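Local coordinates for aldose 1-epimerase (PDB 1LUR), which probably interconverts the alpha and beta anomers of aldose sugars such as galactose, at residues Phe14-Ile17 against Leu23-Thr26; Tyr145-Asn148 against Gln152-Ile155. All coordinates share one frame; numbering follows the deposited sequence.

Interaction 1. Residues Phe14-Ile17 against Leu23-Thr26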
loop_
_atom_site.group_PDB
_atom_site.type_symbol
_atom_site.label_atom_id
_atom_site.label_comp_id
_atom_site.label_asym_id
_atom_site.label_seq_id
_atom_site.Cartn_x
_atom_site.Cartn_y
_atom_site.Cartn_z
ATOM N N PHE A 14 6.169 7.878 -17.612
ATOM C CA PHE A 14 6.148 8.404 -16.256
ATOM C C PHE A 14 5.483 9.771 -16.247
ATOM O O PHE A 14 5.658 10.564 -17.170
ATOM C CB PHE A 14 7.570 8.530 -15.710
ATOM C CG PHE A 14 8.223 7.213 -15.393
ATOM C CD1 PHE A 14 7.720 6.395 -14.384
ATOM C CD2 PHE A 14 9.352 6.795 -16.094
ATOM C CE1 PHE A 14 8.331 5.179 -14.077
ATOM C CE2 PHE A 14 9.972 5.579 -15.797
ATOM C CZ PHE A 14 9.460 4.768 -14.785
ATOM N N ILE A 15 4.708 10.037 -15.205
ATOM C CA ILE A 15 4.020 11.311 -15.072
ATOM C C ILE A 15 4.525 11.943 -13.783
ATOM O O ILE A 15 4.534 11.303 -12.732
ATOM C CB ILE A 15 2.499 11.125 -14.977
ATOM C CG1 ILE A 15 1.990 10.378 -16.213
ATOM C CG2 ILE A 15 1.816 12.477 -14.848
ATOM C CD1 ILE A 15 0.492 10.112 -16.204
ATOM N N GLU A 16 4.954 13.195 -13.862
ATOM C CA GLU A 16 5.461 13.882 -12.685
ATOM C C GLU A 16 4.566 14.997 -12.167
ATOM O O GLU A 16 3.937 15.722 -12.943
ATOM C CB GLU A 16 6.853 14.454 -12.970
ATOM C CG GLU A 16 7.995 13.473 -12.757
ATOM C CD GLU A 16 9.356 14.094 -13.030
ATOM O OE1 GLU A 16 9.639 15.193 -12.498
ATOM O OE2 GLU A 16 10.151 13.478 -13.771
ATOM N N ILE A 17 4.506 15.111 -10.844
ATOM C CA ILE A 17 3.707 16.133 -10.181
ATOM C C ILE A 17 4.596 16.665 -9.072
ATOM O O ILE A 17 5.495 15.962 -8.604
ATOM C CB ILE A 17 2.400 15.583 -9.568
ATOM C CG1 ILE A 17 2.705 14.541 -8.494
ATOM C CG2 ILE A 17 1.526 15.000 -10.659
ATOM C CD1 ILE A 17 1.472 14.092 -7.734
ATOM N N LEU A 23 8.958 18.902 -3.198
ATOM C CA LEU A 23 8.348 17.575 -3.085
ATOM C C LEU A 23 7.895 17.176 -4.481
ATOM O O LEU A 23 7.095 17.874 -5.100
ATOM C CB LEU A 23 7.139 17.605 -2.141
ATOM C CG LEU A 23 6.236 16.363 -2.079
ATOM C CD1 LEU A 23 7.014 15.147 -1.575
ATOM C CD2 LEU A 23 5.060 16.656 -1.155
ATOM N N THR A 24 8.413 16.065 -4.986
ATOM C CA THR A 24 8.044 15.603 -6.313
ATOM C C THR A 24 7.625 14.133 -6.269
ATOM O O THR A 24 8.180 13.337 -5.515
ATOM C CB THR A 24 9.223 15.768 -7.311
ATOM O OG1 THR A 24 9.642 17.139 -7.332
ATOM C CG2 THR A 24 8.803 15.372 -8.720
ATOM N N ALA A 25 6.631 13.791 -7.075
ATOM C CA ALA A 25 6.133 12.425 -7.139
ATOM C C ALA A 25 6.018 12.022 -8.599
ATOM O O ALA A 25 5.542 12.795 -9.428
ATOM C CB ALA A 25 4.771 12.328 -6.465
ATOM N N THR A 26 6.468 10.817 -8.917
ATOM C CA THR A 26 6.396 10.335 -10.284
ATOM C C THR A 26 5.470 9.123 -10.315
ATOM O O THR A 26 5.691 8.148 -9.602
ATOM C CB THR A 26 7.780 9.939 -10.809
ATOM O OG1 THR A 26 8.666 11.061 -10.706
ATOM C CG2 THR A 26 7.688 9.515 -12.265
#
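The carbonyl oxygen of Ile17 takes one hydrogen bond from the opposing strand, Ala25 N donating to Ile17 O at 2.9 Å in an almost straight line (173°), and a weaker CA-H...O contact from Thr24, whose CA lies 3.4 Å from the same Ile17 O. The return bond, Ile17 N to Ala25 O, makes Ile17 and Ala25 an antiparallel hydrogen-bonded pair; Glu16 and Thr26 form the adjoining non-hydrogen-bonded pair. On the face of Ile17 and Ala25, the isoleucine holds CG1 between its backbone N and carbonyl carbon (chi1 62°), which sets Ile17 CG1 beside Ala25 CB at 3.6 Å. On the other face, Glu16 and Thr26 run side by side in the same direction, and the methylene Glu16 CG rests 3.2 Å from Thr26 OG1. The two branches of this threonine divide the work: OG1 meets the glutamate chain, while CG2 reaches the base of the Phe14 side chain, 3.6 Å from Phe14 CB, and lies oblique to the ring. A glycine in place of Thr26 would probably open a gap beside the base of Phe14 and leave the Glu16 chain without its neighbour, freer to turn. Beyond the pair, Thr26 shares backbone hydrogen bonds with Lys36. This is a beta hairpin at the edge of a four-stranded antiparallel meander, a small sheet whose Ile17 side packs against Val147 of the large sheet.

Interaction 2. Residues Tyr145-Asn148 against Gln152-Ile155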
loop_
_atom_site.group_PDB
_atom_site.type_symbol
_atom_site.label_atom_id
_atom_site.label_comp_id
_atom_site.label_asym_id
_atom_site.label_seq_id
_atom_site.Cartn_x
_atom_site.Cartn_y
_atom_site.Cartn_z
ATOM N N TYR A 145 -3.463 11.023 -7.120
ATOM C CA TYR A 145 -2.263 11.317 -6.358
ATOM C C TYR A 145 -2.154 12.833 -6.443
ATOM O O TYR A 145 -2.198 13.398 -7.541
ATOM C CB TYR A 145 -1.015 10.705 -6.984
ATOM C CG TYR A 145 -0.890 9.212 -6.842
ATOM C CD1 TYR A 145 -1.364 8.357 -7.840
ATOM C CD2 TYR A 145 -0.228 8.652 -5.750
ATOM C CE1 TYR A 145 -1.169 6.979 -7.760
ATOM C CE2 TYR A 145 -0.028 7.271 -5.659
ATOM C CZ TYR A 145 -0.499 6.443 -6.674
ATOM O OH TYR A 145 -0.268 5.088 -6.618
ATOM N N THR A 146 -2.022 13.486 -5.296
ATOM C CA THR A 146 -1.912 14.936 -5.260
ATOM C C THR A 146 -0.878 15.374 -4.231
ATOM O O THR A 146 -0.773 14.787 -3.156
ATOM C CB THR A 146 -3.270 15.570 -4.883
ATOM O OG1 THR A 146 -4.264 15.190 -5.846
ATOM C CG2 THR A 146 -3.162 17.100 -4.829
ATOM N N VAL A 147 -0.091 16.385 -4.575
ATOM C CA VAL A 147 0.922 16.898 -3.661
ATOM C C VAL A 147 0.490 18.333 -3.381
ATOM O O VAL A 147 -0.049 18.996 -4.267
ATOM C CB VAL A 147 2.326 16.906 -4.289
ATOM C CG1 VAL A 147 2.868 15.488 -4.374
ATOM C CG2 VAL A 147 2.274 17.548 -5.674
ATOM N N ASN A 148 0.706 18.810 -2.159
ATOM C CA ASN A 148 0.310 20.179 -1.825
ATOM C C ASN A 148 1.404 20.972 -1.119
ATOM O O ASN A 148 2.498 20.466 -0.887
ATOM C CB ASN A 148 -0.948 20.175 -0.955
ATOM C CG ASN A 148 -0.771 19.392 0.332
ATOM O OD1 ASN A 148 0.285 19.432 0.963
ATOM N ND2 ASN A 148 -1.821 18.693 0.740
ATOM N N GLN A 152 2.497 17.342 1.562
ATOM C CA GLN A 152 1.747 16.109 1.710
ATOM C C GLN A 152 1.456 15.455 0.370
ATOM O O GLN A 152 1.291 16.129 -0.651
ATOM C CB GLN A 152 0.402 16.369 2.387
ATOM C CG GLN A 152 0.467 17.090 3.712
ATOM C CD GLN A 152 -0.909 17.290 4.299
ATOM O OE1 GLN A 152 -1.827 17.730 3.606
ATOM N NE2 GLN A 152 -1.063 16.971 5.581
ATOM N N LEU A 153 1.410 14.131 0.386
ATOM C CA LEU A 153 1.116 13.354 -0.803
ATOM C C LEU A 153 -0.229 12.766 -0.398
ATOM O O LEU A 153 -0.330 12.069 0.617
ATOM C CB LEU A 153 2.121 12.221 -1.022
ATOM C CG LEU A 153 1.655 11.193 -2.065
ATOM C CD1 LEU A 153 1.536 11.851 -3.440
ATOM C CD2 LEU A 153 2.639 10.035 -2.119
ATOM N N ILE A 154 -1.267 13.088 -1.153
ATOM C CA ILE A 154 -2.593 12.576 -0.849
ATOM C C ILE A 154 -3.007 11.541 -1.884
ATOM O O ILE A 154 -2.947 11.796 -3.093
ATOM C CB ILE A 154 -3.643 13.707 -0.848
ATOM C CG1 ILE A 154 -3.349 14.689 0.290
ATOM C CG2 ILE A 154 -5.045 13.119 -0.716
ATOM C CD1 ILE A 154 -4.228 15.920 0.276
ATOM N N ILE A 155 -3.407 10.366 -1.406
ATOM C CA ILE A 155 -3.838 9.304 -2.298
ATOM C C ILE A 155 -5.313 9.082 -2.012
ATOM O O ILE A 155 -5.699 8.790 -0.878
ATOM C CB ILE A 155 -3.121 7.954 -2.053
ATOM C CG1 ILE A 155 -1.611 8.089 -2.249
ATOM C CG2 ILE A 155 -3.665 6.912 -3.032
ATOM C CD1 ILE A 155 -0.866 6.768 -2.096
HETATM O O HOH W 1 -5.172 13.208 -4.241
#
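Tyr145-Val147 and Gln152-Ile155 run antiparallel, their short axes 4.6 Å apart at closest approach, with Thr146 and Ile154 as the hydrogen-bonded pair between the non-hydrogen-bonded pairs Tyr145-Ile155 and Val147-Leu153. The shorter central bond joins Ile154 N to Thr146 O at 2.7 Å, and Ile154 O takes Thr146 N in return. Where the hairpin turns, Asn148 N donates to Gln152 O, but Gln152 N bonds the side-chain oxygen Asn148 OD1 at 3.1 Å, approaching from above the amide plane. Asn148 reaches back this way because its CG sits between backbone N and carbonyl carbon (chi1 58°); OD1 also accepts from Arg150 N, closing an Asx turn. Its amide nitrogen completes the grip: Asn148 ND2 lies 3.0 Å from Gln152 OE1, on a lone pair of that oxygen, with the two amide planes 38° apart. Gln152 NE2 goes on to Thr334 OG1. On the apolar face, Ile155 runs alongside Tyr145, its CD1 3.7 Å from Tyr145 CE2, while Leu153 CD1 meets the ring edge and lies 4.0 Å from Val147 CG1. Tyr145 OH ends on Ala32 O. On the opposite face a water links Thr146 OG1 to Ile154 O, and Thr146 OG1 also bonds Ser121 OG. Tyr145 and Leu153 thus pack toward Leu34, whereas the face of Thr146 and Ile154 is mixed; the Asn148 amide, bonded through both oxygen and nitrogen to Gln152, probably holds the turn and satisfies polar groups at that end.

In the fold
From the N terminus, interaction 1 comes first: Phe14-Ile17 turns through a five-residue link and pairs with Leu23-Thr26. Interaction 2 follows much later, Tyr145-Asn148 returning across three residues to Gln152-Ile155, so the two loops are closed in series, neither nested nor crossed. Their centres are 10 Å apart and the hairpins belong to different sheets, the small N-terminal meander and the nine-stranded sheet. They meet where Ile17 CD1 and Leu23 CD2 pack on Val147 CG1, at 3.9 Å and 4.1 Å. Asn19, in the first turn, accepts from Leu23 N and donates to Asn148 O, tying the two turns together.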